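Local coordinates for ribosomal-protein-alanine acetyltransferase (Clostridium acetobutylicum, PDB 3DNS) that probably transfers an acetyl group to the N-terminal alanine of a ribosomal protein, the chain here being the N-terminal GNAT-like domain of a longer protein, at residues Ile30-Ile35 with Lys58-Tyr63; Val92-Phe97 with Phe102-Ile107; Thr10-Val15 with Leu68-Glu73; Phe46-Met51 with Glu121-Met126. One frame throughout, in Å; residues are numbered along the deposited sequence.

Contact 1 of 4, residues Ile30-Ile35 with Lys58-Tyr63; sequences ITIGRI and KSINTY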
loop_
_atom_site.group_PDB
_atom_site.type_symbol
_atom_site.label_atom_id
_atom_site.label_comp_id
_atom_site.label_asym_id
_atom_site.label_seq_id
_atom_site.Cartn_x
_atom_site.Cartn_y
_atom_site.Cartn_z
ATOM N N ILE A 30 -0.634 -2.682 -8.383
ATOM C CA ILE A 30 -0.228 -1.979 -7.144
ATOM C C ILE A 30 -0.934 -2.726 -5.990
ATOM O O ILE A 30 -2.127 -3.166 -6.101
ATOM C CB ILE A 30 -0.682 -0.498 -7.163
ATOM C CG1 ILE A 30 -0.148 0.272 -8.413
ATOM C CG2 ILE A 30 -0.481 0.235 -5.788
ATOM C CD1 ILE A 30 1.319 0.339 -8.558
ATOM N N THR A 31 -0.166 -2.956 -4.910
ATOM C CA THR A 31 -0.668 -3.681 -3.750
ATOM C C THR A 31 -1.611 -2.829 -2.921
ATOM O O THR A 31 -1.306 -1.714 -2.520
ATOM C CB THR A 31 0.477 -4.285 -2.927
ATOM O OG1 THR A 31 1.161 -5.205 -3.783
ATOM C CG2 THR A 31 -0.025 -5.028 -1.668
ATOM N N ILE A 32 -2.789 -3.403 -2.712
ATOM C CA ILE A 32 -3.816 -2.839 -1.830
ATOM C C ILE A 32 -3.581 -3.362 -0.408
ATOM O O ILE A 32 -3.643 -2.600 0.565
ATOM C CB ILE A 32 -5.206 -3.237 -2.322
ATOM C CG1 ILE A 32 -5.428 -2.735 -3.757
ATOM C CG2 ILE A 32 -6.287 -2.714 -1.364
ATOM C CD1 ILE A 32 -6.706 -3.113 -4.327
ATOM N N GLY A 33 -3.329 -4.662 -0.297
ATOM C CA GLY A 33 -3.151 -5.339 0.972
ATOM C C GLY A 33 -2.912 -6.819 0.833
ATOM O O GLY A 33 -2.567 -7.337 -0.274
ATOM N N ARG A 34 -3.087 -7.516 1.949
ATOM C CA ARG A 34 -2.808 -8.946 1.968
ATOM C C ARG A 34 -3.811 -9.680 2.830
ATOM O O ARG A 34 -4.404 -9.106 3.712
ATOM C CB ARG A 34 -1.414 -9.202 2.526
ATOM C CG ARG A 34 -0.309 -8.763 1.660
ATOM C CD ARG A 34 1.015 -8.901 2.365
ATOM N NE ARG A 34 2.077 -8.614 1.400
ATOM C CZ ARG A 34 2.359 -7.388 0.998
ATOM N NH1 ARG A 34 3.320 -7.178 0.116
ATOM N NH2 ARG A 34 1.678 -6.359 1.505
ATOM N N ILE A 35 -4.044 -10.934 2.511
ATOM C CA ILE A 35 -4.919 -11.783 3.297
ATOM C C ILE A 35 -4.028 -12.844 3.881
ATOM O O ILE A 35 -3.172 -13.378 3.170
ATOM C CB ILE A 35 -6.050 -12.388 2.420
ATOM C CG1 ILE A 35 -7.170 -11.351 2.199
ATOM C CG2 ILE A 35 -6.646 -13.650 3.054
ATOM C CD1 ILE A 35 -8.068 -11.697 1.002
ATOM N N LYS A 58 -7.267 7.951 0.263
ATOM C CA LYS A 58 -8.652 8.160 -0.136
ATOM C C LYS A 58 -9.588 7.001 0.272
ATOM O O LYS A 58 -9.155 5.966 0.776
ATOM C CB LYS A 58 -8.709 8.364 -1.658
ATOM C CG LYS A 58 -7.550 9.228 -2.252
ATOM C CD LYS A 58 -7.871 9.638 -3.681
ATOM C CE LYS A 58 -6.828 10.597 -4.228
ATOM N NZ LYS A 58 -7.137 11.938 -3.744
ATOM N N SER A 59 -10.890 7.205 0.063
ATOM C CA SER A 59 -11.881 6.141 0.267
ATOM C C SER A 59 -11.667 5.109 -0.822
ATOM O O SER A 59 -11.528 5.460 -1.970
ATOM C CB SER A 59 -13.316 6.650 0.206
ATOM O OG SER A 59 -14.219 5.608 0.567
ATOM N N ILE A 60 -11.612 3.831 -0.453
ATOM C CA ILE A 60 -11.584 2.755 -1.453
ATOM C C ILE A 60 -12.656 1.760 -1.097
ATOM O O ILE A 60 -12.523 0.579 -1.414
ATOM C CB ILE A 60 -10.238 2.077 -1.491
ATOM C CG1 ILE A 60 -9.907 1.541 -0.096
ATOM C CG2 ILE A 60 -9.163 3.061 -1.977
ATOM C CD1 ILE A 60 -8.810 0.460 -0.056
ATOM N N ASN A 61 -13.736 2.220 -0.444
ATOM C CA ASN A 61 -14.781 1.273 0.000
ATOM C C ASN A 61 -15.334 0.404 -1.121
ATOM O O ASN A 61 -15.505 -0.763 -0.906
ATOM C CB ASN A 61 -15.863 1.942 0.845
ATOM C CG ASN A 61 -15.329 2.323 2.243
ATOM O OD1 ASN A 61 -14.312 1.793 2.704
ATOM N ND2 ASN A 61 -15.980 3.243 2.883
ATOM N N THR A 62 -15.510 0.934 -2.331
ATOM C CA THR A 62 -16.031 0.132 -3.419
ATOM C C THR A 62 -15.073 -1.039 -3.666
ATOM O O THR A 62 -15.501 -2.129 -4.040
ATOM C CB THR A 62 -16.177 0.935 -4.775
ATOM O OG1 THR A 62 -16.908 2.146 -4.578
ATOM C CG2 THR A 62 -16.893 0.114 -5.818
ATOM N N TYR A 63 -13.775 -0.801 -3.493
ATOM C CA TYR A 63 -12.745 -1.830 -3.766
ATOM C C TYR A 63 -12.742 -2.879 -2.681
ATOM O O TYR A 63 -12.722 -4.071 -2.950
ATOM C CB TYR A 63 -11.346 -1.202 -3.938
ATOM C CG TYR A 63 -11.045 -0.753 -5.357
ATOM C CD1 TYR A 63 -11.902 0.110 -6.049
ATOM C CD2 TYR A 63 -9.899 -1.214 -6.024
ATOM C CE1 TYR A 63 -11.605 0.536 -7.393
ATOM C CE2 TYR A 63 -9.599 -0.811 -7.332
ATOM C CZ TYR A 63 -10.452 0.058 -8.012
ATOM O OH TYR A 63 -10.105 0.415 -9.293
#
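Ile32, one of the two residues of a classic beta bulge in strand 31-41, meets Ile60 and Tyr63 at the start of helix 61-78. The mixed sheet, with strand 46-53 parallel to 83-89, is consistent with a GNAT-type domain. The bulge is defined by Ile32 and Gly33 both facing Ile24 on the neighbouring strand. Ile60 occupies the N-cap position of the helix, and its carbonyl accepts a weak hydrogen bond from Tyr63 N.

Across the segments the evidence is for apolar packing alone, with 97 Å² buried in total. The two branches of Ile32 divide the work: Ile32 CG2, anti to the backbone N, turns to Ile60 CD1 at 4.3 Å, while the CG1 branch carries CD1 to the tyrosine. Thr10 of strand 10-14 packs against both Ile32 and Tyr63; Ile30 packs on Ile60 of the second subunit, and Ile60 on Ile30 of that subunit. Ile32 CD1 lies 4.1 Å from Tyr63 CD2, at the ring's edge and near its plane.

Contact 2 of 4, residues Val92-Phe97 with Phe102-Ile107; sequences VSTQPF and FAFEGI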
loop_
_atom_site.group_PDB
_atom_site.type_symbol
_atom_site.label_atom_id
_atom_site.label_comp_id
_atom_site.label_asym_id
_atom_site.label_seq_id
_atom_site.Cartn_x
_atom_site.Cartn_y
_atom_site.Cartn_z
ATOM N N VAL A 92 -9.511 0.082 9.314
ATOM C CA VAL A 92 -10.099 -0.261 8.024
ATOM C C VAL A 92 -11.564 0.142 8.091
ATOM O O VAL A 92 -12.202 0.046 9.140
ATOM C CB VAL A 92 -9.948 -1.787 7.669
ATOM C CG1 VAL A 92 -10.668 -2.150 6.351
ATOM C CG2 VAL A 92 -8.429 -2.227 7.597
ATOM N N SER A 93 -12.089 0.586 6.958
ATOM C CA SER A 93 -13.461 1.098 6.884
ATOM C C SER A 93 -14.456 -0.032 7.096
ATOM O O SER A 93 -14.471 -0.995 6.322
ATOM C CB SER A 93 -13.664 1.715 5.509
ATOM O OG SER A 93 -14.997 2.130 5.336
ATOM N N THR A 94 -15.279 0.071 8.139
ATOM C CA THR A 94 -16.190 -1.033 8.517
ATOM C C THR A 94 -17.487 -1.028 7.685
ATOM O O THR A 94 -18.315 -1.971 7.712
ATOM C CB THR A 94 -16.532 -0.983 10.030
ATOM O OG1 THR A 94 -17.368 0.139 10.301
ATOM C CG2 THR A 94 -15.283 -0.859 10.879
ATOM N N GLN A 95 -17.665 0.052 6.947
ATOM C CA GLN A 95 -18.834 0.261 6.111
ATOM C C GLN A 95 -19.035 -0.858 5.084
ATOM O O GLN A 95 -20.149 -1.413 4.972
ATOM C CB GLN A 95 -18.689 1.634 5.462
ATOM C CG GLN A 95 -19.465 1.861 4.198
ATOM C CD GLN A 95 -19.250 3.259 3.670
ATOM O OE1 GLN A 95 -18.207 3.870 3.942
ATOM N NE2 GLN A 95 -20.227 3.789 2.915
ATOM N N PRO A 96 -17.964 -1.231 4.344
ATOM C CA PRO A 96 -18.152 -2.279 3.366
ATOM C C PRO A 96 -18.646 -3.571 4.007
ATOM O O PRO A 96 -19.456 -4.266 3.429
ATOM C CB PRO A 96 -16.750 -2.475 2.760
ATOM C CG PRO A 96 -16.013 -1.228 3.055
ATOM C CD PRO A 96 -16.570 -0.769 4.379
ATOM N N PHE A 97 -18.159 -3.892 5.200
ATOM C CA PHE A 97 -18.541 -5.136 5.868
ATOM C C PHE A 97 -20.017 -5.130 6.232
ATOM O O PHE A 97 -20.750 -6.131 6.059
ATOM C CB PHE A 97 -17.748 -5.328 7.142
ATOM C CG PHE A 97 -16.333 -5.663 6.913
ATOM C CD1 PHE A 97 -15.936 -6.983 6.825
ATOM C CD2 PHE A 97 -15.372 -4.635 6.804
ATOM C CE1 PHE A 97 -14.604 -7.293 6.587
ATOM C CE2 PHE A 97 -14.069 -4.934 6.572
ATOM C CZ PHE A 97 -13.668 -6.275 6.477
ATOM N N PHE A 102 -22.125 -8.682 6.834
ATOM C CA PHE A 102 -21.330 -9.329 7.890
ATOM C C PHE A 102 -21.801 -8.907 9.261
ATOM O O PHE A 102 -22.133 -7.754 9.464
ATOM C CB PHE A 102 -19.862 -8.942 7.835
ATOM C CG PHE A 102 -19.117 -9.505 6.693
ATOM C CD1 PHE A 102 -18.387 -10.665 6.839
ATOM C CD2 PHE A 102 -19.088 -8.847 5.485
ATOM C CE1 PHE A 102 -17.701 -11.215 5.796
ATOM C CE2 PHE A 102 -18.346 -9.386 4.398
ATOM C CZ PHE A 102 -17.654 -10.569 4.587
ATOM N N ALA A 103 -21.766 -9.846 10.199
ATOM C CA ALA A 103 -21.972 -9.556 11.630
ATOM C C ALA A 103 -20.644 -9.122 12.313
ATOM O O ALA A 103 -19.567 -9.630 12.022
ATOM C CB ALA A 103 -22.581 -10.805 12.336
ATOM N N PHE A 104 -20.739 -8.167 13.233
ATOM C CA PHE A 104 -19.657 -7.871 14.168
ATOM C C PHE A 104 -19.695 -8.943 15.247
ATOM O O PHE A 104 -20.669 -9.010 15.998
ATOM C CB PHE A 104 -19.926 -6.513 14.853
ATOM C CG PHE A 104 -19.497 -5.305 14.035
ATOM C CD1 PHE A 104 -18.225 -4.761 14.183
ATOM C CD2 PHE A 104 -20.378 -4.678 13.163
ATOM C CE1 PHE A 104 -17.842 -3.587 13.500
ATOM C CE2 PHE A 104 -19.974 -3.505 12.442
ATOM C CZ PHE A 104 -18.709 -2.978 12.636
ATOM N N GLU A 105 -18.689 -9.798 15.322
ATOM C CA GLU A 105 -18.727 -10.896 16.273
ATOM C C GLU A 105 -17.898 -10.609 17.499
ATOM O O GLU A 105 -18.103 -11.214 18.532
ATOM C CB GLU A 105 -18.375 -12.233 15.613
ATOM C CG GLU A 105 -19.425 -12.578 14.567
ATOM C CD GLU A 105 -19.372 -13.993 14.027
ATOM O OE1 GLU A 105 -20.316 -14.318 13.289
ATOM O OE2 GLU A 105 -18.444 -14.773 14.331
ATOM N N GLY A 106 -17.023 -9.644 17.396
ATOM C CA GLY A 106 -16.264 -9.148 18.571
ATOM C C GLY A 106 -15.190 -8.118 18.276
ATOM O O GLY A 106 -15.042 -7.686 17.150
ATOM N N ILE A 107 -14.486 -7.699 19.328
ATOM C CA ILE A 107 -13.403 -6.743 19.212
ATOM C C ILE A 107 -12.264 -7.348 19.997
ATOM O O ILE A 107 -12.376 -7.675 21.193
ATOM C CB ILE A 107 -13.768 -5.351 19.778
ATOM C CG1 ILE A 107 -14.847 -4.682 18.918
ATOM C CG2 ILE A 107 -12.539 -4.400 19.837
ATOM C CD1 ILE A 107 -15.617 -3.700 19.705
#
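Phe102 folds back on Phe97 just after the short helix 95-99, and its side chain can be followed outward along that neighbour. Phe102 CB starts 3.4 Å from Phe97 O. With CG anti to its own carbonyl carbon (chi1 -71°), the ring is carried alongside the Phe97 carbonyl: Phe102 CD2 comes within 3.2 Å of Phe97 O, which lies at the ring edge and in its plane. Phe102 CD2 also meets Phe97 CD1 at 3.9 Å, and further out Phe102 CE2 is 4.2 Å from Phe97 CD1. At the tip, Phe102 CZ meets Leu68 and Met72 of helix 61-78. Phe97 CD1 stands over one face of the Phe102 ring, displaced toward the rim. Centroids 5.4 Å apart and planes at 66° identify a T-shaped, edge-to-face pair.

The backbone closes the turn with a hydrogen bond from Phe102 N to Phe97 O, 3.0 Å long with an N-H...O angle of 150°. Two residues on, in strand 103-114, Phe104 CZ comes to 3.9 Å from Thr94 CB. Phe97 also stacks on Phe124 of strand 117-127, joining this connection to the sheet. One carbonyl oxygen thus accepts the backbone N-H while lying against a ring edge, whose slightly positive C-H groups probably suit it.

Contact 3 of 4, residues Thr10-Val15 with Leu68-Glu73; sequences TKIEKV and LSVFME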
loop_
_atom_site.group_PDB
_atom_site.type_symbol
_atom_site.label_atom_id
_atom_site.label_comp_id
_atom_site.label_asym_id
_atom_site.label_seq_id
_atom_site.Cartn_x
_atom_site.Cartn_y
_atom_site.Cartn_z
ATOM N N THR A 10 -9.975 -5.616 -9.054
ATOM C CA THR A 10 -8.996 -6.148 -8.126
ATOM C C THR A 10 -8.563 -7.551 -8.524
ATOM O O THR A 10 -9.188 -8.194 -9.357
ATOM C CB THR A 10 -9.544 -6.099 -6.632
ATOM O OG1 THR A 10 -10.791 -6.810 -6.536
ATOM C CG2 THR A 10 -9.773 -4.638 -6.185
ATOM N N LYS A 11 -7.463 -8.001 -7.906
ATOM C CA LYS A 11 -6.927 -9.346 -8.065
ATOM C C LYS A 11 -6.478 -9.890 -6.695
ATOM O O LYS A 11 -5.949 -9.146 -5.869
ATOM C CB LYS A 11 -5.745 -9.338 -9.057
ATOM C CG LYS A 11 -6.087 -8.669 -10.382
ATOM C CD LYS A 11 -4.895 -8.685 -11.414
ATOM C CE LYS A 11 -5.380 -8.368 -12.847
ATOM N NZ LYS A 11 -4.293 -8.166 -13.887
ATOM N N ILE A 12 -6.721 -11.184 -6.463
ATOM C CA ILE A 12 -6.258 -11.844 -5.249
ATOM C C ILE A 12 -5.420 -13.062 -5.716
ATOM O O ILE A 12 -5.895 -13.904 -6.496
ATOM C CB ILE A 12 -7.423 -12.292 -4.362
ATOM C CG1 ILE A 12 -8.300 -11.105 -3.927
ATOM C CG2 ILE A 12 -6.880 -13.082 -3.143
ATOM C CD1 ILE A 12 -9.588 -11.549 -3.239
ATOM N N GLU A 13 -4.173 -13.137 -5.268
ATOM C CA GLU A 13 -3.261 -14.180 -5.706
ATOM C C GLU A 13 -2.485 -14.701 -4.528
ATOM O O GLU A 13 -2.108 -13.936 -3.659
ATOM C CB GLU A 13 -2.257 -13.630 -6.721
ATOM C CG GLU A 13 -2.907 -13.301 -8.054
ATOM C CD GLU A 13 -2.040 -12.434 -8.942
ATOM O OE1 GLU A 13 -1.847 -11.248 -8.585
ATOM O OE2 GLU A 13 -1.587 -12.936 -9.990
ATOM N N LYS A 14 -2.179 -15.997 -4.547
ATOM C CA LYS A 14 -1.361 -16.657 -3.516
ATOM C C LYS A 14 0.062 -16.166 -3.614
ATOM O O LYS A 14 0.568 -15.974 -4.697
ATOM C CB LYS A 14 -1.393 -18.170 -3.701
ATOM C CG LYS A 14 -1.368 -18.930 -2.365
ATOM C CD LYS A 14 -1.558 -20.402 -2.581
ATOM C CE LYS A 14 -2.079 -21.078 -1.358
ATOM N NZ LYS A 14 -2.496 -22.456 -1.739
ATOM N N VAL A 15 0.701 -15.900 -2.483
ATOM C CA VAL A 15 2.103 -15.431 -2.471
ATOM C C VAL A 15 3.038 -16.620 -2.644
ATOM O O VAL A 15 2.978 -17.562 -1.865
ATOM C CB VAL A 15 2.450 -14.727 -1.151
ATOM C CG1 VAL A 15 3.965 -14.546 -1.069
ATOM C CG2 VAL A 15 1.655 -13.376 -1.059
ATOM N N LEU A 68 -13.891 -8.415 -0.722
ATOM C CA LEU A 68 -14.646 -9.272 0.150
ATOM C C LEU A 68 -15.635 -10.136 -0.629
ATOM O O LEU A 68 -15.782 -11.303 -0.364
ATOM C CB LEU A 68 -15.370 -8.412 1.203
ATOM C CG LEU A 68 -14.520 -7.846 2.340
ATOM C CD1 LEU A 68 -15.307 -6.709 3.067
ATOM C CD2 LEU A 68 -14.129 -8.967 3.364
ATOM N N SER A 69 -16.292 -9.556 -1.624
ATOM C CA SER A 69 -17.269 -10.259 -2.413
ATOM C C SER A 69 -16.594 -11.353 -3.220
ATOM O O SER A 69 -17.063 -12.470 -3.238
ATOM C CB SER A 69 -18.099 -9.309 -3.308
ATOM O OG SER A 69 -18.908 -8.490 -2.489
ATOM N N VAL A 70 -15.499 -11.013 -3.855
ATOM C CA VAL A 70 -14.692 -11.963 -4.619
ATOM C C VAL A 70 -14.229 -13.131 -3.781
ATOM O O VAL A 70 -14.385 -14.294 -4.199
ATOM C CB VAL A 70 -13.423 -11.279 -5.279
ATOM C CG1 VAL A 70 -12.522 -12.315 -5.899
ATOM C CG2 VAL A 70 -13.839 -10.204 -6.393
ATOM N N PHE A 71 -13.664 -12.830 -2.608
ATOM C CA PHE A 71 -13.089 -13.864 -1.739
ATOM C C PHE A 71 -14.175 -14.720 -1.078
ATOM O O PHE A 71 -14.030 -15.931 -0.920
ATOM C CB PHE A 71 -12.103 -13.236 -0.743
ATOM C CG PHE A 71 -11.023 -14.185 -0.261
ATOM C CD1 PHE A 71 -10.136 -14.778 -1.159
ATOM C CD2 PHE A 71 -10.903 -14.506 1.084
ATOM C CE1 PHE A 71 -9.132 -15.638 -0.710
ATOM C CE2 PHE A 71 -9.934 -15.403 1.521
ATOM C CZ PHE A 71 -9.055 -15.963 0.638
HETATM N N MSE A 72 -15.300 -14.114 -0.710
HETATM C CA MSE A 72 -16.404 -14.894 -0.122
HETATM C C MSE A 72 -16.981 -15.890 -1.127
HETATM O O MSE A 72 -17.252 -17.019 -0.804
HETATM C CB MSE A 72 -17.570 -13.976 0.364
HETATM C CG MSE A 72 -17.363 -13.120 1.622
HETATM SE SE MSE A 72 -16.435 -13.992 3.063
HETATM C CE MSE A 72 -14.629 -13.532 2.430
ATOM N N GLU A 73 -17.189 -15.441 -2.349
ATOM C CA GLU A 73 -17.661 -16.324 -3.405
ATOM C C GLU A 73 -16.738 -17.539 -3.545
ATOM O O GLU A 73 -17.216 -18.691 -3.637
ATOM C CB GLU A 73 -17.804 -15.590 -4.754
ATOM C CG GLU A 73 -18.230 -16.512 -5.984
ATOM C CD GLU A 73 -19.684 -16.911 -5.972
ATOM O OE1 GLU A 73 -20.454 -16.345 -5.155
ATOM O OE2 GLU A 73 -20.085 -17.792 -6.787
#
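This is a buried helix-on-sheet contact, in which Ile12 of strand 10-14 packs against Val70 and Phe71 of helix 61-78. The strand belongs to the N-terminal part of the mixed sheet, and the helix runs across one of the sheet's faces. Closest approach of the backbones is at Ile12 and Phe71, whose CA atoms are 7.9 Å apart, a separation spanned by side chains.

Ile12 points toward the helix and supplies both of its branches. The CG1 branch, anti to the carbonyl carbon (chi1 -60°), delivers Ile12 CD1 between two helix residues, 4.0 Å from Val70 CG1 and 3.9 Å from Phe71 CB. Ile12 CD1 is also 3.9 Å from Phe71 CD1, approaching the ring obliquely, while Ile12 CG2 reaches Phe71 CE1 at 4.2 Å. The two side chains cross at about a right angle. Leu5 touches Ile12, Val70 and Phe71, extending this packing to strand 4-6, outermost in this chain, and Phe49 of strand 46-53 meets the Phe71 ring edge-to-face.

The approaches between the two segments are carbon to carbon, which implies that van der Waals contact and burial of apolar surface hold Ile12 to the helix; beside it, Thr10 OG1 adds a polar tie by hydrogen bonding to Glu66 OE2.

Contact 4 of 4, residues Phe46-Met51 with Glu121-Met126; sequences FCMFRM and EFLFGM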
loop_
_atom_site.group_PDB
_atom_site.type_symbol
_atom_site.label_atom_id
_atom_site.label_comp_id
_atom_site.label_asym_id
_atom_site.label_seq_id
_atom_site.Cartn_x
_atom_site.Cartn_y
_atom_site.Cartn_z
ATOM N N PHE A 46 -14.738 -24.265 8.465
ATOM C CA PHE A 46 -14.530 -22.958 9.126
ATOM C C PHE A 46 -13.242 -22.354 8.578
ATOM O O PHE A 46 -12.234 -23.044 8.446
ATOM C CB PHE A 46 -14.471 -23.147 10.646
ATOM C CG PHE A 46 -14.071 -21.885 11.428
ATOM C CD1 PHE A 46 -14.937 -20.817 11.529
ATOM C CD2 PHE A 46 -12.842 -21.789 12.020
ATOM C CE1 PHE A 46 -14.604 -19.664 12.181
ATOM C CE2 PHE A 46 -12.479 -20.634 12.700
ATOM C CZ PHE A 46 -13.373 -19.564 12.786
ATOM N N CYS A 47 -13.290 -21.085 8.203
ATOM C CA CYS A 47 -12.113 -20.362 7.764
ATOM C C CYS A 47 -12.112 -19.011 8.404
ATOM O O CYS A 47 -13.093 -18.286 8.245
ATOM C CB CYS A 47 -12.100 -20.159 6.238
ATOM S SG CYS A 47 -10.609 -19.295 5.678
HETATM N N MSE A 48 -11.008 -18.662 9.095
HETATM C CA MSE A 48 -10.814 -17.348 9.740
HETATM C C MSE A 48 -9.542 -16.776 9.175
HETATM O O MSE A 48 -8.539 -17.470 9.160
HETATM C CB MSE A 48 -10.679 -17.429 11.275
HETATM C CG MSE A 48 -10.334 -16.116 11.923
HETATM SE SE MSE A 48 -10.899 -16.052 13.823
HETATM C CE MSE A 48 -9.701 -17.475 14.412
ATOM N N PHE A 49 -9.611 -15.543 8.676
ATOM C CA PHE A 49 -8.417 -14.849 8.171
ATOM C C PHE A 49 -8.295 -13.415 8.629
ATOM O O PHE A 49 -9.282 -12.779 9.050
ATOM C CB PHE A 49 -8.321 -14.897 6.666
ATOM C CG PHE A 49 -9.459 -14.260 5.927
ATOM C CD1 PHE A 49 -9.382 -12.967 5.513
ATOM C CD2 PHE A 49 -10.574 -14.998 5.569
ATOM C CE1 PHE A 49 -10.406 -12.400 4.760
ATOM C CE2 PHE A 49 -11.593 -14.428 4.821
ATOM C CZ PHE A 49 -11.492 -13.111 4.433
ATOM N N ARG A 50 -7.057 -12.926 8.549
ATOM C CA ARG A 50 -6.720 -11.530 8.829
ATOM C C ARG A 50 -6.519 -10.781 7.507
ATOM O O ARG A 50 -5.769 -11.257 6.645
ATOM C CB ARG A 50 -5.456 -11.425 9.676
ATOM C CG ARG A 50 -5.052 -9.984 9.947
ATOM C CD ARG A 50 -3.974 -9.903 11.009
ATOM N NE ARG A 50 -4.505 -10.047 12.380
ATOM C CZ ARG A 50 -4.341 -11.130 13.128
ATOM N NH1 ARG A 50 -3.718 -12.189 12.642
ATOM N NH2 ARG A 50 -4.806 -11.177 14.354
HETATM N N MSE A 51 -7.215 -9.654 7.328
HETATM C CA MSE A 51 -7.049 -8.870 6.109
HETATM C C MSE A 51 -6.372 -7.554 6.434
HETATM O O MSE A 51 -6.863 -6.795 7.217
HETATM C CB MSE A 51 -8.354 -8.600 5.427
HETATM C CG MSE A 51 -8.182 -7.838 4.108
HETATM SE SE MSE A 51 -9.906 -7.690 3.079
HETATM C CE MSE A 51 -10.759 -6.394 4.242
ATOM N N GLU A 121 -8.464 -4.825 16.946
ATOM C CA GLU A 121 -9.031 -5.428 15.750
ATOM C C GLU A 121 -10.517 -5.806 15.886
ATOM O O GLU A 121 -10.992 -6.304 16.933
ATOM C CB GLU A 121 -8.217 -6.675 15.387
ATOM C CG GLU A 121 -6.848 -6.369 14.842
ATOM C CD GLU A 121 -6.074 -7.599 14.450
ATOM O OE1 GLU A 121 -5.809 -8.437 15.366
ATOM O OE2 GLU A 121 -5.708 -7.720 13.237
ATOM N N PHE A 122 -11.257 -5.593 14.810
ATOM C CA PHE A 122 -12.626 -6.103 14.681
ATOM C C PHE A 122 -12.655 -7.504 14.244
ATOM O O PHE A 122 -11.806 -7.919 13.442
ATOM C CB PHE A 122 -13.431 -5.333 13.647
ATOM C CG PHE A 122 -13.772 -3.966 14.061
ATOM C CD1 PHE A 122 -14.478 -3.740 15.253
ATOM C CD2 PHE A 122 -13.469 -2.907 13.264
ATOM C CE1 PHE A 122 -14.836 -2.449 15.634
ATOM C CE2 PHE A 122 -13.830 -1.644 13.619
ATOM C CZ PHE A 122 -14.498 -1.395 14.810
ATOM N N LEU A 123 -13.658 -8.241 14.747
ATOM C CA LEU A 123 -13.924 -9.591 14.280
ATOM C C LEU A 123 -15.282 -9.571 13.616
ATOM O O LEU A 123 -16.295 -9.332 14.277
ATOM C CB LEU A 123 -13.841 -10.618 15.452
ATOM C CG LEU A 123 -14.025 -12.107 15.106
ATOM C CD1 LEU A 123 -12.842 -12.646 14.257
ATOM C CD2 LEU A 123 -14.268 -13.011 16.397
ATOM N N PHE A 124 -15.294 -9.822 12.302
ATOM C CA PHE A 124 -16.535 -9.931 11.513
ATOM C C PHE A 124 -16.865 -11.368 11.151
ATOM O O PHE A 124 -15.978 -12.143 10.936
ATOM C CB PHE A 124 -16.391 -9.131 10.238
ATOM C CG PHE A 124 -16.373 -7.690 10.458
ATOM C CD1 PHE A 124 -17.548 -7.006 10.648
ATOM C CD2 PHE A 124 -15.207 -6.984 10.408
ATOM C CE1 PHE A 124 -17.536 -5.640 10.865
ATOM C CE2 PHE A 124 -15.208 -5.599 10.618
ATOM C CZ PHE A 124 -16.367 -4.946 10.849
ATOM N N GLY A 125 -18.136 -11.729 11.019
ATOM C CA GLY A 125 -18.447 -13.091 10.609
ATOM C C GLY A 125 -19.573 -13.149 9.598
ATOM O O GLY A 125 -20.420 -12.245 9.550
HETATM N N MSE A 126 -19.545 -14.198 8.763
HETATM C CA MSE A 126 -20.613 -14.477 7.816
HETATM C C MSE A 126 -20.683 -15.971 7.577
HETATM O O MSE A 126 -19.673 -16.623 7.368
HETATM C CB MSE A 126 -20.371 -13.744 6.483
HETATM C CG MSE A 126 -21.355 -14.092 5.415
HETATM SE SE MSE A 126 -21.190 -13.009 3.787
HETATM C CE MSE A 126 -21.687 -11.248 4.470
#
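Arg50 and Glu121 form a bidentate salt bridge between strands 46-53 and 117-127. The arginine grips side-on: Arg50 NE donates to Glu121 OE2 at 2.8 Å with an N-H...O angle of 168°, and Arg50 NH2 donates to Glu121 OE1 at 3.1 Å in a nearly straight bond. Each oxygen uses its syn lone pair, and the guanidinium and carboxylate planes are only 10° apart, so the two groups meet edge to edge and the pair of bonds fixes their relative rotation. The bend at chi3 of Arg50 (-79°) turns NE toward the carboxylate. Ser111 OG is also hydrogen-bonded to Glu121 OE1.

The two strands are not sheet neighbours. Strand 83-89 lies between them, and CA separations of 8.8 Å for Met48 and Gly125 and 9.2 Å for Arg50 and Leu123 agree with that spacing. The side chains therefore reach over the intervening strand of the mixed sheet, where Ile87 touches Glu121 and Asn85 touches Leu123.

Apolar packing makes up the rest. Selenomethionine Met48, its chain bent at chi3, places Met48 SE 3.9 Å from Leu123 CD1, the two side chains crossing at about a right angle.

How the contacts relate
All four contacts reach the same mixed sheet. Contacts 1 and 3, centres about 12 Å apart, pack successive parts of helix 61-78 on strands 31-41 and 10-14. Contacts 2 and 4, centres about 9 Å apart, share the neighbouring strands 103-114 and 117-127; contact 2 also uses the start of helix 95-99, and contact 4 links strand 46-53 to 117-127 across strand 83-89. Contacts 2 and 3, centres about 18 Å apart, lie on opposite sides of the chain's centre, yet Phe97 touches Leu68. Along the chain contact 1 lies within the span of contact 3, contact 2 within that of contact 4, and contacts 3 and 4 alternate, so early and late parts of the chain share one sheet.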